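Local coordinates for DUF3201 domain-containing protein (Pyrococcus furiosus, PDB 1YB3), which is of unknown function but belongs to the conserved DUF3201 family and combines helices with a seven-stranded antiparallel sheet, at residues F26-E31 and E156-E161; E59-P64 and A78-F83; I103-K108 and I166-R171. All coordinates share one frame; numbering follows the deposited sequence. Where two conformers were deposited one is given.

Contact 1: residues F26-E31 and E156-E161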
loop_
_atom_site.group_PDB
_atom_site.type_symbol
_atom_site.label_atom_id
_atom_site.label_comp_id
_atom_site.label_asym_id
_atom_site.label_seq_id
_atom_site.Cartn_x
_atom_site.Cartn_y
_atom_site.Cartn_z
ATOM N N PHE A 26 -7.833 2.236 13.928
ATOM C CA PHE A 26 -7.898 3.348 14.871
ATOM C C PHE A 26 -6.650 3.322 15.772
ATOM O O PHE A 26 -6.027 4.366 16.018
ATOM C CB PHE A 26 -9.207 3.330 15.676
ATOM C CG PHE A 26 -10.425 3.674 14.854
ATOM C CD1 PHE A 26 -10.502 4.890 14.167
ATOM C CD2 PHE A 26 -11.508 2.791 14.776
ATOM C CE1 PHE A 26 -11.630 5.211 13.399
ATOM C CE2 PHE A 26 -12.650 3.106 14.009
ATOM C CZ PHE A 26 -12.705 4.309 13.320
ATOM N N GLU A 27 -6.253 2.121 16.193
ATOM C CA GLU A 27 -5.077 1.930 17.055
ATOM C C GLU A 27 -3.791 2.302 16.313
ATOM O O GLU A 27 -2.937 3.042 16.842
ATOM C CB GLU A 27 -5.002 0.483 17.549
ATOM C CG GLU A 27 -3.758 0.158 18.389
ATOM C CD GLU A 27 -3.715 -1.303 18.837
ATOM O OE1 GLU A 27 -3.907 -1.552 20.056
ATOM O OE2 GLU A 27 -3.506 -2.197 17.974
ATOM N N LEU A 28 -3.660 1.795 15.088
ATOM C CA LEU A 28 -2.441 2.013 14.298
ATOM C C LEU A 28 -2.267 3.481 13.935
ATOM O O LEU A 28 -1.112 3.976 13.890
ATOM C CB LEU A 28 -2.446 1.150 13.037
ATOM C CG LEU A 28 -1.219 1.214 12.132
ATOM C CD1 LEU A 28 0.051 0.788 12.922
ATOM C CD2 LEU A 28 -1.455 0.342 10.912
ATOM N N ARG A 29 -3.375 4.183 13.669
ATOM C CA ARG A 29 -3.328 5.613 13.364
ATOM C C ARG A 29 -2.686 6.379 14.512
ATOM O O ARG A 29 -1.779 7.206 14.290
ATOM C CB ARG A 29 -4.722 6.178 13.005
ATOM C CG ARG A 29 -4.698 7.607 12.444
ATOM C CD ARG A 29 -4.777 8.668 13.544
ATOM N NE ARG A 29 -4.512 10.009 13.013
ATOM C CZ ARG A 29 -4.478 11.123 13.739
ATOM N NH1 ARG A 29 -4.745 11.093 15.047
ATOM N NH2 ARG A 29 -4.211 12.286 13.145
ATOM N N GLU A 30 -3.123 6.108 15.741
ATOM C CA GLU A 30 -2.550 6.837 16.883
ATOM C C GLU A 30 -1.071 6.483 17.079
ATOM O O GLU A 30 -0.233 7.365 17.394
ATOM C CB GLU A 30 -3.378 6.596 18.147
ATOM C CG GLU A 30 -4.824 7.144 18.058
ATOM C CD GLU A 30 -4.896 8.613 17.634
ATOM O OE1 GLU A 30 -4.116 9.438 18.169
ATOM O OE2 GLU A 30 -5.738 8.950 16.777
ATOM N N GLU A 31 -0.736 5.220 16.842
ATOM C CA GLU A 31 0.643 4.748 16.985
ATOM C C GLU A 31 1.561 5.411 15.960
ATOM O O GLU A 31 2.631 5.928 16.316
ATOM C CB GLU A 31 0.730 3.223 16.884
ATOM C CG GLU A 31 0.147 2.513 18.117
ATOM C CD GLU A 31 -0.109 1.036 17.910
ATOM O OE1 GLU A 31 0.013 0.542 16.766
ATOM O OE2 GLU A 31 -0.450 0.363 18.910
ATOM N N GLU A 156 3.315 -5.830 14.172
ATOM C CA GLU A 156 4.776 -5.656 14.157
ATOM C C GLU A 156 5.277 -5.391 12.748
ATOM O O GLU A 156 6.149 -4.543 12.546
ATOM C CB GLU A 156 5.470 -6.907 14.732
ATOM C CG GLU A 156 7.007 -6.761 14.956
ATOM C CD GLU A 156 7.880 -7.130 13.707
ATOM O OE1 GLU A 156 7.333 -7.671 12.720
ATOM O OE2 GLU A 156 9.127 -6.886 13.720
ATOM N N GLU A 157 4.717 -6.128 11.777
ATOM C CA GLU A 157 5.149 -6.007 10.386
ATOM C C GLU A 157 4.707 -4.706 9.755
ATOM O O GLU A 157 5.436 -4.127 8.967
ATOM C CB GLU A 157 4.715 -7.225 9.545
ATOM C CG GLU A 157 5.702 -8.392 9.674
ATOM C CD GLU A 157 5.256 -9.650 8.955
ATOM O OE1 GLU A 157 4.312 -9.568 8.127
ATOM O OE2 GLU A 157 5.848 -10.724 9.212
ATOM N N VAL A 158 3.509 -4.212 10.077
ATOM C CA VAL A 158 3.167 -2.912 9.477
ATOM C C VAL A 158 4.140 -1.820 9.890
ATOM O O VAL A 158 4.618 -1.045 9.043
ATOM C CB VAL A 158 1.698 -2.501 9.698
ATOM C CG1 VAL A 158 1.336 -1.303 8.780
ATOM C CG2 VAL A 158 0.845 -3.621 9.349
ATOM N N LYS A 159 4.474 -1.787 11.185
ATOM C CA LYS A 159 5.440 -0.823 11.693
ATOM C C LYS A 159 6.816 -1.023 11.049
ATOM O O LYS A 159 7.422 -0.078 10.565
ATOM C CB LYS A 159 5.560 -0.896 13.221
ATOM C CG LYS A 159 4.395 -0.312 13.993
ATOM C CD LYS A 159 4.695 -0.361 15.518
ATOM C CE LYS A 159 3.541 0.197 16.334
ATOM N NZ LYS A 159 3.752 0.028 17.805
ATOM N N ARG A 160 7.299 -2.268 11.018
ATOM C CA ARG A 160 8.637 -2.515 10.465
ATOM C C ARG A 160 8.741 -2.271 8.963
ATOM O O ARG A 160 9.730 -1.713 8.482
ATOM C CB ARG A 160 9.139 -3.907 10.848
ATOM C CG ARG A 160 10.569 -4.188 10.331
ATOM C CD ARG A 160 11.227 -5.380 11.068
ATOM N NE ARG A 160 10.299 -6.509 11.127
ATOM C CZ ARG A 160 10.095 -7.364 10.132
ATOM N NH1 ARG A 160 10.793 -7.269 9.007
ATOM N NH2 ARG A 160 9.191 -8.323 10.265
ATOM N N GLU A 161 7.717 -2.683 8.212
ATOM C CA GLU A 161 7.759 -2.512 6.764
ATOM C C GLU A 161 7.606 -1.058 6.320
ATOM O O GLU A 161 8.245 -0.649 5.354
ATOM C CB GLU A 161 6.749 -3.440 6.070
ATOM C CG GLU A 161 6.966 -4.943 6.326
ATOM C CD GLU A 161 8.388 -5.429 6.038
ATOM O OE1 GLU A 161 9.128 -4.755 5.303
ATOM O OE2 GLU A 161 8.728 -6.508 6.551
#
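Leu28 packs on Val158, and Glu31 faces Lys159, where helix 11-35 meets helix 155-171 in the helical layer of this alpha+beta fold. The two backbones come nearest at Leu28 and Lys159, whose CA atoms are 8.8 Å apart. On the buried side, CD2 of Leu28 lies 3.9 Å from CG1 of Val158, branched apolar side chains suited to the apolar layer between the helices and the sheet; both also touch strand 82-90.

The polar side is read along Lys159. With CG anti to the carbonyl carbon (chi1 -74°), the chain starts out alongside helix 11-35 and, running extended, brings only its end up to it; CB, CG and CD have no close partner in 26-31. CE is the first to arrive, 3.6 Å from OE1 of Glu31 and 4.2 Å from its CB. The ammonium NZ lies a little farther from the same OE1, in a long salt bridge at 3.9 Å, the two side chains meeting at about a right angle. Glu35 adds a weak, long ion pair to NZ. With an alanine at Glu31, the ammonium of Lys159 would probably lose its nearer carboxylate, keeping the weak pair with Glu35, and CE would be less covered. One turn apart on their own helix, Arg160 grips Glu156 side-on: NH2 donates to OE1, and NE to OE2 at 2.9 Å with a nearly straight angle of 169°.

Contact 2: residues E59-P64 and A78-F83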
loop_
_atom_site.group_PDB
_atom_site.type_symbol
_atom_site.label_atom_id
_atom_site.label_comp_id
_atom_site.label_asym_id
_atom_site.label_seq_id
_atom_site.Cartn_x
_atom_site.Cartn_y
_atom_site.Cartn_z
ATOM N N GLU A 59 -11.497 -7.531 -7.282
ATOM C CA GLU A 59 -12.922 -7.482 -6.938
ATOM C C GLU A 59 -13.250 -6.193 -6.209
ATOM O O GLU A 59 -12.529 -5.808 -5.285
ATOM C CB GLU A 59 -13.281 -8.649 -6.007
ATOM C CG GLU A 59 -12.985 -10.036 -6.541
ATOM C CD GLU A 59 -13.980 -10.496 -7.590
ATOM O OE1 GLU A 59 -15.051 -9.859 -7.730
ATOM O OE2 GLU A 59 -13.692 -11.502 -8.274
ATOM N N GLU A 60 -14.345 -5.533 -6.595
ATOM C CA GLU A 60 -14.712 -4.270 -5.965
ATOM C C GLU A 60 -15.346 -4.443 -4.595
ATOM O O GLU A 60 -16.223 -5.278 -4.407
ATOM C CB GLU A 60 -15.639 -3.450 -6.874
ATOM C CG GLU A 60 -15.815 -2.022 -6.411
ATOM C CD GLU A 60 -16.740 -1.218 -7.297
ATOM O OE1 GLU A 60 -17.138 -1.733 -8.362
ATOM O OE2 GLU A 60 -17.056 -0.070 -6.921
HETATM N N MSE A 61 -14.871 -3.656 -3.635
HETATM C CA MSE A 61 -15.505 -3.558 -2.330
HETATM C C MSE A 61 -16.485 -2.399 -2.359
HETATM O O MSE A 61 -16.086 -1.244 -2.298
HETATM C CB MSE A 61 -14.459 -3.317 -1.232
HETATM C CG MSE A 61 -13.396 -4.365 -1.180
HETATM SE SE MSE A 61 -12.020 -4.000 0.210
HETATM C CE MSE A 61 -10.972 -2.650 -0.784
ATOM N N LYS A 62 -17.785 -2.700 -2.454
ATOM C CA LYS A 62 -18.790 -1.631 -2.395
ATOM C C LYS A 62 -18.994 -1.136 -0.948
ATOM O O LYS A 62 -19.603 -0.083 -0.703
ATOM C CB LYS A 62 -20.122 -2.101 -2.999
ATOM C CG LYS A 62 -19.994 -2.826 -4.330
ATOM C CD LYS A 62 -19.985 -1.876 -5.523
ATOM C CE LYS A 62 -20.227 -2.647 -6.812
ATOM N NZ LYS A 62 -20.773 -1.783 -7.907
ATOM N N TYR A 63 -18.494 -1.912 0.008
ATOM C CA TYR A 63 -18.452 -1.522 1.404
ATOM C C TYR A 63 -17.200 -0.650 1.725
ATOM O O TYR A 63 -16.229 -0.703 0.989
ATOM C CB TYR A 63 -18.433 -2.770 2.258
ATOM C CG TYR A 63 -17.324 -3.759 1.948
ATOM C CD1 TYR A 63 -16.109 -3.727 2.664
ATOM C CD2 TYR A 63 -17.499 -4.762 0.987
ATOM C CE1 TYR A 63 -15.109 -4.651 2.409
ATOM C CE2 TYR A 63 -16.490 -5.694 0.715
ATOM C CZ TYR A 63 -15.297 -5.626 1.437
ATOM O OH TYR A 63 -14.306 -6.551 1.176
ATOM N N PRO A 64 -17.263 0.153 2.801
ATOM C CA PRO A 64 -16.121 1.009 3.141
ATOM C C PRO A 64 -15.053 0.200 3.855
ATOM O O PRO A 64 -15.330 -0.820 4.481
ATOM C CB PRO A 64 -16.712 1.999 4.122
ATOM C CG PRO A 64 -17.781 1.203 4.837
ATOM C CD PRO A 64 -18.378 0.361 3.738
ATOM N N ALA A 78 -6.781 -0.907 6.291
ATOM C CA ALA A 78 -7.015 -2.343 6.438
ATOM C C ALA A 78 -8.223 -2.695 5.613
ATOM O O ALA A 78 -9.137 -1.861 5.437
ATOM C CB ALA A 78 -7.247 -2.720 7.894
ATOM N N THR A 79 -8.196 -3.907 5.080
ATOM C CA THR A 79 -9.346 -4.503 4.382
ATOM C C THR A 79 -9.544 -5.869 5.054
ATOM O O THR A 79 -8.798 -6.244 5.953
ATOM C CB THR A 79 -9.015 -4.767 2.907
ATOM O OG1 THR A 79 -8.027 -5.792 2.850
ATOM C CG2 THR A 79 -8.497 -3.481 2.174
ATOM N N PRO A 80 -10.558 -6.644 4.624
ATOM C CA PRO A 80 -10.681 -7.983 5.222
ATOM C C PRO A 80 -9.436 -8.883 5.067
ATOM O O PRO A 80 -9.311 -9.900 5.763
ATOM C CB PRO A 80 -11.889 -8.577 4.485
ATOM C CG PRO A 80 -12.717 -7.365 4.101
ATOM C CD PRO A 80 -11.664 -6.358 3.684
ATOM N N GLN A 81 -8.529 -8.503 4.167
ATOM C CA GLN A 81 -7.244 -9.231 3.996
ATOM C C GLN A 81 -6.209 -8.890 5.066
ATOM O O GLN A 81 -5.292 -9.692 5.350
ATOM C CB GLN A 81 -6.635 -8.949 2.629
ATOM C CG GLN A 81 -7.266 -9.705 1.472
ATOM C CD GLN A 81 -6.564 -9.430 0.140
ATOM O OE1 GLN A 81 -6.099 -8.320 -0.116
ATOM N NE2 GLN A 81 -6.491 -10.444 -0.702
ATOM N N GLY A 82 -6.350 -7.706 5.651
ATOM C CA GLY A 82 -5.383 -7.213 6.645
ATOM C C GLY A 82 -4.898 -5.802 6.360
ATOM O O GLY A 82 -5.526 -5.055 5.605
ATOM N N PHE A 83 -3.773 -5.439 6.990
ATOM C CA PHE A 83 -3.182 -4.119 6.826
ATOM C C PHE A 83 -2.538 -3.943 5.437
ATOM O O PHE A 83 -2.051 -4.908 4.818
ATOM C CB PHE A 83 -2.031 -3.913 7.808
ATOM C CG PHE A 83 -2.413 -3.880 9.256
ATOM C CD1 PHE A 83 -3.125 -2.796 9.799
ATOM C CD2 PHE A 83 -1.975 -4.890 10.111
ATOM C CE1 PHE A 83 -3.427 -2.750 11.161
ATOM C CE2 PHE A 83 -2.265 -4.851 11.482
ATOM C CZ PHE A 83 -2.994 -3.785 12.008
#
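Selenomethionine Met61 and Tyr63 lean on Thr79 and Pro80, at the tip of a beta hairpin with a two-residue loop (Pro80-Gln81) joining strand 74-79 to strand 82-90. The hairpin closes with a type I turn from Thr79 to Gly82, Thr79 and Gly82 exchanging backbone N-H...O bonds in both directions. Pro80 suits the first corner because its ring fixes phi near the required value, and Gly82 because its backbone angles would jam a side chain against the preceding carbonyl.

The buried part belongs to Met61. Its chain bends at chi3 (-79°), bringing the methyl CE 3.9 Å from CG2 of Thr79, while SE sits 4.1 Å from the same methyl and 4.2 Å from CD of Pro80. The flexible, unbranched chain thus lays its selenium and methyl against the hairpin.

The outer part is the solvent side: Tyr63 and Pro80 are both exposed, although the phenol, coming at the proline ring obliquely, brings OH to 3.4 Å from CG of Pro80. One face of the Tyr63 ring rests on CB of Met61, so the two side chains of 59-64 support each other. Gln81 anchors the turn through NE2 to the carbonyl of Tyr53. Thr79 adds an ST turn, its OG1 accepting from the backbone N of Gln81 at 3.1 Å.

Contact 3: residues I103-K108 and I166-R171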
loop_
_atom_site.group_PDB
_atom_site.type_symbol
_atom_site.label_atom_id
_atom_site.label_comp_id
_atom_site.label_asym_id
_atom_site.label_seq_id
_atom_site.Cartn_x
_atom_site.Cartn_y
_atom_site.Cartn_z
ATOM N N ILE A 103 11.089 -4.123 -5.416
ATOM C CA ILE A 103 10.670 -5.487 -5.708
ATOM C C ILE A 103 11.403 -6.512 -4.823
ATOM O O ILE A 103 10.801 -7.485 -4.352
ATOM C CB ILE A 103 10.821 -5.806 -7.219
ATOM C CG1 ILE A 103 9.779 -5.000 -8.001
ATOM C CG2 ILE A 103 10.706 -7.328 -7.485
ATOM C CD1 ILE A 103 9.959 -5.058 -9.525
ATOM N N ARG A 104 12.689 -6.275 -4.576
ATOM C CA ARG A 104 13.479 -7.187 -3.736
ATOM C C ARG A 104 13.219 -7.011 -2.244
ATOM O O ARG A 104 13.507 -7.916 -1.463
ATOM C CB ARG A 104 14.989 -7.049 -4.033
ATOM C CG ARG A 104 15.380 -7.471 -5.473
ATOM C CD ARG A 104 16.832 -7.103 -5.790
ATOM N N ALA A 105 12.645 -5.862 -1.865
ATOM C CA ALA A 105 12.522 -5.462 -0.455
ATOM C C ALA A 105 11.243 -5.920 0.251
ATOM O O ALA A 105 11.205 -5.984 1.491
ATOM C CB ALA A 105 12.682 -3.937 -0.328
ATOM N N PHE A 106 10.184 -6.181 -0.520
ATOM C CA PHE A 106 8.858 -6.481 0.056
ATOM C C PHE A 106 8.218 -7.703 -0.565
ATOM O O PHE A 106 8.408 -7.970 -1.757
ATOM C CB PHE A 106 7.943 -5.243 -0.061
ATOM C CG PHE A 106 8.524 -4.038 0.611
ATOM C CD1 PHE A 106 8.458 -3.910 2.003
ATOM C CD2 PHE A 106 9.227 -3.073 -0.129
ATOM C CE1 PHE A 106 9.048 -2.812 2.656
ATOM C CE2 PHE A 106 9.816 -1.975 0.515
ATOM C CZ PHE A 106 9.735 -1.849 1.914
ATOM N N GLU A 107 7.476 -8.442 0.255
ATOM C CA GLU A 107 6.851 -9.690 -0.180
ATOM C C GLU A 107 5.561 -9.474 -0.996
ATOM O O GLU A 107 5.562 -9.717 -2.198
ATOM C CB GLU A 107 6.599 -10.622 1.015
ATOM C CG GLU A 107 5.945 -11.935 0.632
ATOM C CD GLU A 107 5.710 -12.841 1.819
ATOM O OE1 GLU A 107 6.700 -13.165 2.517
ATOM O OE2 GLU A 107 4.540 -13.246 2.056
ATOM N N LYS A 108 4.490 -8.989 -0.348
ATOM C CA LYS A 108 3.173 -8.842 -1.005
ATOM C C LYS A 108 3.047 -7.447 -1.585
ATOM O O LYS A 108 2.284 -6.613 -1.069
ATOM C CB LYS A 108 2.031 -9.144 -0.014
ATOM C CG LYS A 108 2.093 -10.561 0.566
ATOM C CD LYS A 108 0.886 -10.864 1.438
ATOM C CE LYS A 108 1.130 -12.118 2.266
ATOM N NZ LYS A 108 -0.014 -12.398 3.182
ATOM N N ILE A 166 10.268 3.636 4.165
ATOM C CA ILE A 166 10.705 5.034 4.323
ATOM C C ILE A 166 12.232 5.138 4.165
ATOM O O ILE A 166 12.723 6.030 3.470
ATOM C CB ILE A 166 10.185 5.661 5.653
ATOM C CG1 ILE A 166 8.667 5.910 5.556
ATOM C CG2 ILE A 166 10.916 6.974 5.961
ATOM C CD1 ILE A 166 7.962 6.166 6.900
ATOM N N GLU A 167 12.951 4.190 4.743
ATOM C CA GLU A 167 14.421 4.181 4.676
ATOM C C GLU A 167 14.894 3.972 3.223
ATOM O O GLU A 167 15.818 4.646 2.759
ATOM C CB GLU A 167 14.993 3.149 5.648
ATOM C CG GLU A 167 14.745 3.546 7.111
ATOM C CD GLU A 167 14.982 2.422 8.127
ATOM O OE1 GLU A 167 15.066 1.224 7.732
ATOM O OE2 GLU A 167 15.048 2.763 9.337
ATOM N N LEU A 168 14.226 3.077 2.492
ATOM C CA LEU A 168 14.561 2.871 1.084
ATOM C C LEU A 168 14.260 4.141 0.277
ATOM O O LEU A 168 15.070 4.579 -0.544
ATOM C CB LEU A 168 13.786 1.683 0.527
ATOM C CG LEU A 168 13.917 1.420 -0.969
ATOM C CD1 LEU A 168 15.364 1.114 -1.400
ATOM C CD2 LEU A 168 12.962 0.279 -1.368
ATOM N N ALA A 169 13.086 4.728 0.511
ATOM C CA ALA A 169 12.693 5.971 -0.151
ATOM C C ALA A 169 13.663 7.121 0.108
ATOM O O ALA A 169 13.966 7.869 -0.807
ATOM C CB ALA A 169 11.274 6.365 0.263
ATOM N N ARG A 170 14.143 7.233 1.354
ATOM C CA ARG A 170 15.149 8.250 1.712
ATOM C C ARG A 170 16.408 8.128 0.844
ATOM O O ARG A 170 16.971 9.141 0.410
ATOM C CB ARG A 170 15.524 8.148 3.201
ATOM C CG ARG A 170 14.482 8.669 4.157
ATOM C CD ARG A 170 15.112 8.972 5.520
ATOM N NE ARG A 170 14.111 9.375 6.502
ATOM C CZ ARG A 170 13.734 8.633 7.534
ATOM N NH1 ARG A 170 14.280 7.430 7.741
ATOM N NH2 ARG A 170 12.810 9.097 8.368
ATOM N N ARG A 171 16.834 6.894 0.576
ATOM C CA ARG A 171 18.017 6.637 -0.268
ATOM C C ARG A 171 17.886 7.221 -1.678
ATOM O O ARG A 171 18.891 7.577 -2.307
ATOM C CB ARG A 171 18.288 5.142 -0.397
ATOM C CG ARG A 171 18.863 4.442 0.823
ATOM C CD ARG A 171 19.122 2.943 0.488
ATOM N NE ARG A 171 19.810 2.791 -0.795
ATOM C CZ ARG A 171 19.658 1.769 -1.639
ATOM N NH1 ARG A 171 18.830 0.762 -1.366
ATOM N NH2 ARG A 171 20.341 1.759 -2.777
#
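The Phe106 ring meets Leu168 at its edge, near the ring plane, with CE2 lying 4.3 Å from CD2 of the leucine. Around this ring Glu161 and Arg164 approach from helix 155-171 and Val149 from strand 144-150, as befits a large aromatic buried between helix and sheet. The other flat group, the guanidinium of Arg170, takes no part in the crossing; Ile166 CG2, one turn back on the same helix, sits 3.6 Å above one of its faces, over the centre.

CD2 of Leu168 serves two partners, since it is also 4.4 Å from CB of Ala105. With CG anti to the backbone N (chi1 174°), the leucine extends from its helix and points this methyl at the corner where Ala105 CB and the edge of Phe106 come together. Phe98, Asp101 and Val102 of helix 96-105 touch the Leu168 side chain as well. Ala105, small, meets the leucine with its CB alone; their CA atoms, the nearest pair, are 8.7 Å apart, and the two segments bury only 72 Å² together.

Phe106 is the first residue beyond helix 96-105 to leave helical backbone angles. The carbonyl of Ala105, at that helix's end, accepts from NH1 of Arg164, whose positive charge probably complements the partial negative charge there. Here the end of helix 96-105 packs on helix 155-171 just before the chain enters strand 108-112 of the antiparallel sheet, the helix-on-sheet layering of this alpha+beta fold.

Overall arrangement
Helix 155-171 joins contact 1 to contact 3, whose centres are about 17 Å apart; between them OE1 of Glu161 lies 3.3 Å from CE1 of Phe106. Contact 1 and contact 2, about 18 Å apart between centres, meet through Phe83, whose CE1 is 3.7 Å from CD2 of Leu28 and which also touches Val158, so Phe83 of strand 82-90 packs against both helices of contact 1. Contacts 2 and 3 lie on opposite sides of the chain's centre, about 24 Å between centres, and do not touch. In sequence, contact 2 falls wholly between the two halves of contact 1, whereas contacts 1 and 3 interleave, helix 155-171 meeting an early helix in one and a middle one in the other.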